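Long-range contact in endoglucanase EG-II (Hypocrea jecorina, PDB 3QR3), which hydrolyses internal beta-1,4-glucosidic bonds of cellulose, using the TIM-barrel catalytic domain of a glycoside hydrolase family 5 endoglucanase: residues L94-A108 with Q139-V153. Sequence-based numbering, arbitrary orientation.
Sequences LSLGAYCIVDIHNYA and QSRVWFGIMNEPHDV. With SO4 (sulfate ion), chain E.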
loop_
_atom_site.group_PDB
_atom_site.type_symbol
_atom_site.label_atom_id
_atom_site.label_comp_id
_atom_site.label_asym_id
_atom_site.label_seq_id
_atom_site.Cartn_x
_atom_site.Cartn_y
_atom_site.Cartn_z
ATOM N N LEU A 94 2.606 -14.451 1.626
ATOM C CA LEU A 94 1.634 -15.371 1.025
ATOM C C LEU A 94 1.555 -16.708 1.773
ATOM O O LEU A 94 0.502 -17.329 1.827
ATOM C CB LEU A 94 1.973 -15.622 -0.448
ATOM C CG LEU A 94 1.864 -14.457 -1.434
ATOM C CD1 LEU A 94 2.446 -14.877 -2.756
ATOM C CD2 LEU A 94 0.409 -13.995 -1.606
ATOM N N SER A 95 2.674 -17.138 2.343
ATOM C CA SER A 95 2.748 -18.411 3.060
ATOM C C SER A 95 1.892 -18.424 4.309
ATOM O O SER A 95 1.538 -19.485 4.823
ATOM C CB SER A 95 4.198 -18.729 3.434
ATOM O OG SER A 95 4.956 -19.062 2.278
ATOM N N LEU A 96 1.570 -17.233 4.799
ATOM C CA LEU A 96 0.745 -17.076 5.986
ATOM C C LEU A 96 -0.742 -17.039 5.638
ATOM O O LEU A 96 -1.579 -16.812 6.508
ATOM C CB LEU A 96 1.143 -15.787 6.708
ATOM C CG LEU A 96 2.540 -15.831 7.327
ATOM C CD1 LEU A 96 3.039 -14.429 7.623
ATOM C CD2 LEU A 96 2.519 -16.685 8.589
ATOM N N GLY A 97 -1.064 -17.252 4.363
ATOM C CA GLY A 97 -2.440 -17.193 3.897
ATOM C C GLY A 97 -2.957 -15.773 3.682
ATOM O O GLY A 97 -4.114 -15.572 3.320
ATOM N N ALA A 98 -2.104 -14.781 3.909
ATOM C CA ALA A 98 -2.505 -13.384 3.747
ATOM C C ALA A 98 -2.537 -12.978 2.281
ATOM O O ALA A 98 -1.981 -13.663 1.427
ATOM C CB ALA A 98 -1.569 -12.455 4.521
ATOM N N TYR A 99 -3.212 -11.867 2.006
ATOM C CA TYR A 99 -3.070 -11.149 0.747
ATOM C C TYR A 99 -1.880 -10.224 0.873
ATOM O O TYR A 99 -1.607 -9.705 1.959
ATOM C CB TYR A 99 -4.325 -10.333 0.458
ATOM C CG TYR A 99 -5.398 -11.131 -0.223
ATOM C CD1 TYR A 99 -6.108 -12.101 0.465
ATOM C CD2 TYR A 99 -5.707 -10.908 -1.558
ATOM C CE1 TYR A 99 -7.105 -12.835 -0.163
ATOM C CE2 TYR A 99 -6.690 -11.635 -2.190
ATOM C CZ TYR A 99 -7.386 -12.597 -1.488
ATOM O OH TYR A 99 -8.372 -13.318 -2.121
ATOM N N CYS A 100 -1.178 -10.012 -0.236
ATOM C CA CYS A 100 0.072 -9.270 -0.204
ATOM C C CYS A 100 0.116 -8.200 -1.283
ATOM O O CYS A 100 0.117 -8.503 -2.477
ATOM C CB CYS A 100 1.259 -10.220 -0.362
ATOM S SG CYS A 100 2.530 -9.980 0.899
ATOM N N ILE A 101 0.157 -6.944 -0.849
ATOM C CA ILE A 101 0.148 -5.823 -1.780
ATOM C C ILE A 101 1.558 -5.426 -2.185
ATOM O O ILE A 101 2.374 -4.997 -1.348
ATOM C CB ILE A 101 -0.571 -4.591 -1.196
ATOM C CG1 ILE A 101 -1.980 -4.948 -0.735
ATOM C CG2 ILE A 101 -0.614 -3.466 -2.235
ATOM C CD1 ILE A 101 -2.701 -3.803 -0.031
ATOM N N VAL A 102 1.849 -5.596 -3.468
ATOM C CA VAL A 102 3.108 -5.138 -4.040
ATOM C C VAL A 102 2.927 -3.659 -4.340
ATOM O O VAL A 102 2.091 -3.285 -5.159
ATOM C CB VAL A 102 3.447 -5.927 -5.321
ATOM C CG1 VAL A 102 4.661 -5.311 -6.058
ATOM C CG2 VAL A 102 3.709 -7.389 -4.981
ATOM N N ASP A 103 3.671 -2.811 -3.640
ATOM C CA ASP A 103 3.470 -1.361 -3.732
ATOM C C ASP A 103 4.705 -0.681 -4.292
ATOM O O ASP A 103 5.767 -0.700 -3.666
ATOM C CB ASP A 103 3.126 -0.775 -2.354
ATOM C CG ASP A 103 3.533 0.689 -2.210
ATOM O OD1 ASP A 103 3.211 1.496 -3.106
ATOM O OD2 ASP A 103 4.167 1.041 -1.185
ATOM N N ILE A 104 4.571 -0.095 -5.479
ATOM C CA ILE A 104 5.668 0.656 -6.085
ATOM C C ILE A 104 5.670 2.057 -5.476
ATOM O O ILE A 104 4.771 2.842 -5.728
ATOM C CB ILE A 104 5.525 0.712 -7.618
ATOM C CG1 ILE A 104 5.469 -0.707 -8.190
ATOM C CG2 ILE A 104 6.704 1.449 -8.245
ATOM C CD1 ILE A 104 6.734 -1.522 -7.921
ATOM N N HIS A 105 6.669 2.354 -4.649
ATOM C CA HIS A 105 6.604 3.525 -3.777
ATOM C C HIS A 105 7.222 4.752 -4.472
ATOM O O HIS A 105 8.227 5.289 -4.013
ATOM C CB HIS A 105 7.334 3.211 -2.460
ATOM C CG HIS A 105 6.703 3.826 -1.249
ATOM N ND1 HIS A 105 5.491 3.399 -0.739
ATOM C CD2 HIS A 105 7.118 4.831 -0.444
ATOM C CE1 HIS A 105 5.188 4.120 0.328
ATOM N NE2 HIS A 105 6.162 4.993 0.530
ATOM N N ASN A 106 6.621 5.200 -5.575
ATOM C CA ASN A 106 7.293 6.192 -6.421
ATOM C C ASN A 106 6.600 7.520 -6.738
ATOM O O ASN A 106 7.123 8.312 -7.515
ATOM C CB ASN A 106 7.767 5.549 -7.716
ATOM C CG ASN A 106 9.122 4.907 -7.579
ATOM O OD1 ASN A 106 10.126 5.460 -8.019
ATOM N ND2 ASN A 106 9.163 3.733 -6.962
ATOM N N TYR A 107 5.435 7.758 -6.151
ATOM C CA TYR A 107 4.756 9.041 -6.280
ATOM C C TYR A 107 4.525 9.427 -7.745
ATOM O O TYR A 107 4.543 10.608 -8.091
ATOM C CB TYR A 107 5.554 10.122 -5.543
ATOM C CG TYR A 107 5.846 9.745 -4.108
ATOM C CD1 TYR A 107 6.978 9.011 -3.783
ATOM C CD2 TYR A 107 4.978 10.099 -3.084
ATOM C CE1 TYR A 107 7.247 8.650 -2.476
ATOM C CE2 TYR A 107 5.243 9.738 -1.759
ATOM C CZ TYR A 107 6.380 9.016 -1.472
ATOM O OH TYR A 107 6.660 8.649 -0.179
ATOM N N ALA A 108 4.315 8.413 -8.583
ATOM C CA ALA A 108 4.030 8.582 -10.013
ATOM C C ALA A 108 5.219 9.172 -10.757
ATOM O O ALA A 108 5.068 9.753 -11.828
ATOM C CB ALA A 108 2.769 9.436 -10.238
ATOM N N GLN A 139 -0.509 -16.590 -8.713
ATOM C CA GLN A 139 -0.744 -16.398 -7.276
ATOM C C GLN A 139 -1.841 -15.368 -7.020
ATOM O O GLN A 139 -1.597 -14.162 -7.058
ATOM C CB GLN A 139 0.560 -16.026 -6.575
ATOM C CG GLN A 139 1.636 -17.080 -6.776
ATOM C CD GLN A 139 2.873 -16.842 -5.934
ATOM O OE1 GLN A 139 3.633 -15.900 -6.170
ATOM N NE2 GLN A 139 3.099 -17.712 -4.960
ATOM N N SER A 140 -3.056 -15.851 -6.767
ATOM C CA SER A 140 -4.228 -14.982 -6.726
ATOM C C SER A 140 -4.278 -14.048 -5.512
ATOM O O SER A 140 -5.116 -13.146 -5.457
ATOM C CB SER A 140 -5.512 -15.821 -6.791
ATOM O OG SER A 140 -5.703 -16.524 -5.574
ATOM N N ARG A 141 -3.396 -14.249 -4.541
ATOM C CA ARG A 141 -3.433 -13.406 -3.341
ATOM C C ARG A 141 -2.404 -12.274 -3.384
ATOM O O ARG A 141 -2.242 -11.522 -2.418
ATOM C CB ARG A 141 -3.299 -14.246 -2.063
ATOM C CG ARG A 141 -4.585 -14.983 -1.682
ATOM C CD ARG A 141 -4.424 -15.835 -0.422
ATOM N NE ARG A 141 -3.649 -17.050 -0.670
ATOM C CZ ARG A 141 -2.436 -17.284 -0.176
ATOM N NH1 ARG A 141 -1.844 -16.384 0.602
ATOM N NH2 ARG A 141 -1.818 -18.426 -0.457
ATOM N N VAL A 142 -1.707 -12.158 -4.508
ATOM C CA VAL A 142 -0.877 -10.988 -4.750
ATOM C C VAL A 142 -1.797 -9.868 -5.243
ATOM O O VAL A 142 -2.631 -10.069 -6.121
ATOM C CB VAL A 142 0.236 -11.283 -5.772
ATOM C CG1 VAL A 142 0.926 -9.997 -6.220
ATOM C CG2 VAL A 142 1.244 -12.256 -5.182
ATOM N N TRP A 143 -1.656 -8.695 -4.650
ATOM C CA TRP A 143 -2.527 -7.564 -4.949
ATOM C C TRP A 143 -1.621 -6.529 -5.616
ATOM O O TRP A 143 -0.558 -6.213 -5.074
ATOM C CB TRP A 143 -3.094 -7.043 -3.622
ATOM C CG TRP A 143 -4.022 -5.878 -3.716
ATOM C CD1 TRP A 143 -3.822 -4.718 -4.408
ATOM C CD2 TRP A 143 -5.288 -5.744 -3.061
ATOM N NE1 TRP A 143 -4.905 -3.879 -4.245
ATOM C CE2 TRP A 143 -5.816 -4.486 -3.423
ATOM C CE3 TRP A 143 -6.036 -6.572 -2.220
ATOM C CZ2 TRP A 143 -7.051 -4.036 -2.962
ATOM C CZ3 TRP A 143 -7.256 -6.124 -1.762
ATOM C CH2 TRP A 143 -7.752 -4.863 -2.130
ATOM N N PHE A 144 -2.003 -6.026 -6.792
ATOM C CA PHE A 144 -1.123 -5.129 -7.553
ATOM C C PHE A 144 -1.337 -3.649 -7.187
ATOM O O PHE A 144 -2.307 -3.024 -7.621
ATOM C CB PHE A 144 -1.286 -5.352 -9.067
ATOM C CG PHE A 144 -0.919 -6.742 -9.523
ATOM C CD1 PHE A 144 0.385 -7.053 -9.869
ATOM C CD2 PHE A 144 -1.879 -7.740 -9.605
ATOM C CE1 PHE A 144 0.727 -8.333 -10.289
ATOM C CE2 PHE A 144 -1.543 -9.016 -10.024
ATOM C CZ PHE A 144 -0.238 -9.314 -10.360
ATOM N N GLY A 145 -0.432 -3.110 -6.373
ATOM C CA GLY A 145 -0.502 -1.728 -5.910
ATOM C C GLY A 145 0.220 -0.792 -6.862
ATOM O O GLY A 145 1.401 -0.428 -6.671
ATOM N N ILE A 146 -0.505 -0.403 -7.901
ATOM C CA ILE A 146 0.073 0.267 -9.070
ATOM C C ILE A 146 1.073 1.378 -8.757
ATOM O O ILE A 146 2.151 1.443 -9.360
ATOM C CB ILE A 146 -1.054 0.790 -9.992
ATOM C CG1 ILE A 146 -1.780 -0.395 -10.626
ATOM C CG2 ILE A 146 -0.501 1.714 -11.072
ATOM C CD1 ILE A 146 -2.817 0.011 -11.709
ATOM N N MET A 147 0.729 2.245 -7.814
ATOM C CA MET A 147 1.575 3.389 -7.514
ATOM C C MET A 147 1.225 4.029 -6.181
ATOM O O MET A 147 0.064 4.247 -5.870
ATOM C CB MET A 147 1.497 4.436 -8.631
ATOM C CG MET A 147 2.401 5.652 -8.408
ATOM S SD MET A 147 4.143 5.216 -8.217
ATOM C CE MET A 147 4.389 4.264 -9.708
ATOM N N ASN A 148 2.255 4.337 -5.403
ATOM C CA ASN A 148 2.073 5.018 -4.138
ATOM C C ASN A 148 1.986 6.534 -4.339
ATOM O O ASN A 148 2.878 7.145 -4.934
ATOM C CB ASN A 148 3.241 4.681 -3.201
ATOM C CG ASN A 148 3.097 5.330 -1.843
ATOM O OD1 ASN A 148 2.272 4.914 -1.039
ATOM N ND2 ASN A 148 3.913 6.345 -1.576
ATOM N N GLU A 149 0.893 7.122 -3.870
ATOM C CA GLU A 149 0.752 8.578 -3.728
ATOM C C GLU A 149 1.130 9.462 -4.923
ATOM O O GLU A 149 1.997 10.340 -4.802
ATOM C CB GLU A 149 1.454 9.054 -2.447
ATOM C CG GLU A 149 0.784 8.475 -1.211
ATOM C CD GLU A 149 1.183 9.146 0.081
ATOM O OE1 GLU A 149 2.081 10.005 0.051
ATOM O OE2 GLU A 149 0.578 8.811 1.128
ATOM N N PRO A 150 0.461 9.253 -6.077
ATOM C CA PRO A 150 0.574 10.266 -7.123
ATOM C C PRO A 150 0.178 11.610 -6.546
ATOM O O PRO A 150 -0.723 11.672 -5.699
ATOM C CB PRO A 150 -0.477 9.826 -8.158
ATOM C CG PRO A 150 -0.602 8.336 -7.955
ATOM C CD PRO A 150 -0.480 8.179 -6.446
ATOM N N HIS A 151 0.846 12.667 -6.995
ATOM C CA HIS A 151 0.510 14.016 -6.565
ATOM C C HIS A 151 0.934 15.023 -7.625
ATOM O O HIS A 151 1.927 14.821 -8.323
ATOM C CB HIS A 151 1.183 14.348 -5.234
ATOM C CG HIS A 151 2.684 14.353 -5.295
ATOM N ND1 HIS A 151 3.412 15.486 -5.587
ATOM C CD2 HIS A 151 3.588 13.363 -5.101
ATOM C CE1 HIS A 151 4.704 15.196 -5.567
ATOM N NE2 HIS A 151 4.839 13.916 -5.266
ATOM N N ASP A 152 0.180 16.110 -7.726
ATOM C CA ASP A 152 0.488 17.161 -8.675
ATOM C C ASP A 152 0.718 16.592 -10.074
ATOM O O ASP A 152 1.648 16.990 -10.760
ATOM C CB ASP A 152 1.716 17.939 -8.197
ATOM C CG ASP A 152 1.579 18.402 -6.751
ATOM O OD1 ASP A 152 0.731 19.278 -6.491
ATOM O OD2 ASP A 152 2.315 17.888 -5.876
ATOM N N VAL A 153 -0.121 15.644 -10.486
ATOM C CA VAL A 153 -0.090 15.172 -11.869
ATOM C C VAL A 153 -1.396 15.550 -12.578
ATOM O O VAL A 153 -2.370 15.923 -11.926
ATOM C CB VAL A 153 0.131 13.644 -11.954
ATOM C CG1 VAL A 153 1.374 13.231 -11.159
ATOM C CG2 VAL A 153 -1.108 12.887 -11.456
HETATM S S SO4 E . -4.122 -19.743 -3.257
HETATM O O1 SO4 E . -3.563 -20.267 -2.005
HETATM O O2 SO4 E . -3.130 -19.813 -4.325
HETATM O O3 SO4 E . -5.280 -20.529 -3.650
HETATM O O4 SO4 E . -4.497 -18.350 -3.062
HETATM O O HOH W 1 -7.960 -13.266 -4.971
HETATM O O HOH W 2 1.156 1.243 -4.460
#
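Arg141 reaches back over the end of helix 80-95, where its NH1 meets a lone pair of Leu94 O (2.8 Å), lying in the plane of that carbonyl, and also donates to Ala98 O. Leu94 O accepts from Gly97 N as well, within the Schellman motif that ends the helix. A bend at chi3 (-74°) turns the guanidinium to these carbonyls, while NE and NH2 hold a sulfate, probably from the crystallisation liquor. Nearer the backbone, Arg141 CG lies 3.7 Å from the centroid of the Tyr99 ring, over its face, a CH-pi contact. Were Arg141 an alanine, Ala98 O would probably lose its NH1 donor and the Tyr99 ring the CG that packs on its face. Past this end of the sheet, strands 99-104 and 142-145 run parallel as neighbours in the TIM barrel, joined by bonds such as Trp143 N to Cys100 O (2.8 Å). They illustrate how barrel strands pass into loops that prolong the contact: Asn148 N still bonds Ile104 O (2.9 Å). The Asn148 amide stacks on the His105 imidazole, planes 17° apart, and its ND2 sits 3.5 Å above the Tyr107 ring plane; Asn148 OD1 accepts from Arg61 NH2. Tyr107 CB meets the His151 edge at CD2 (3.8 Å).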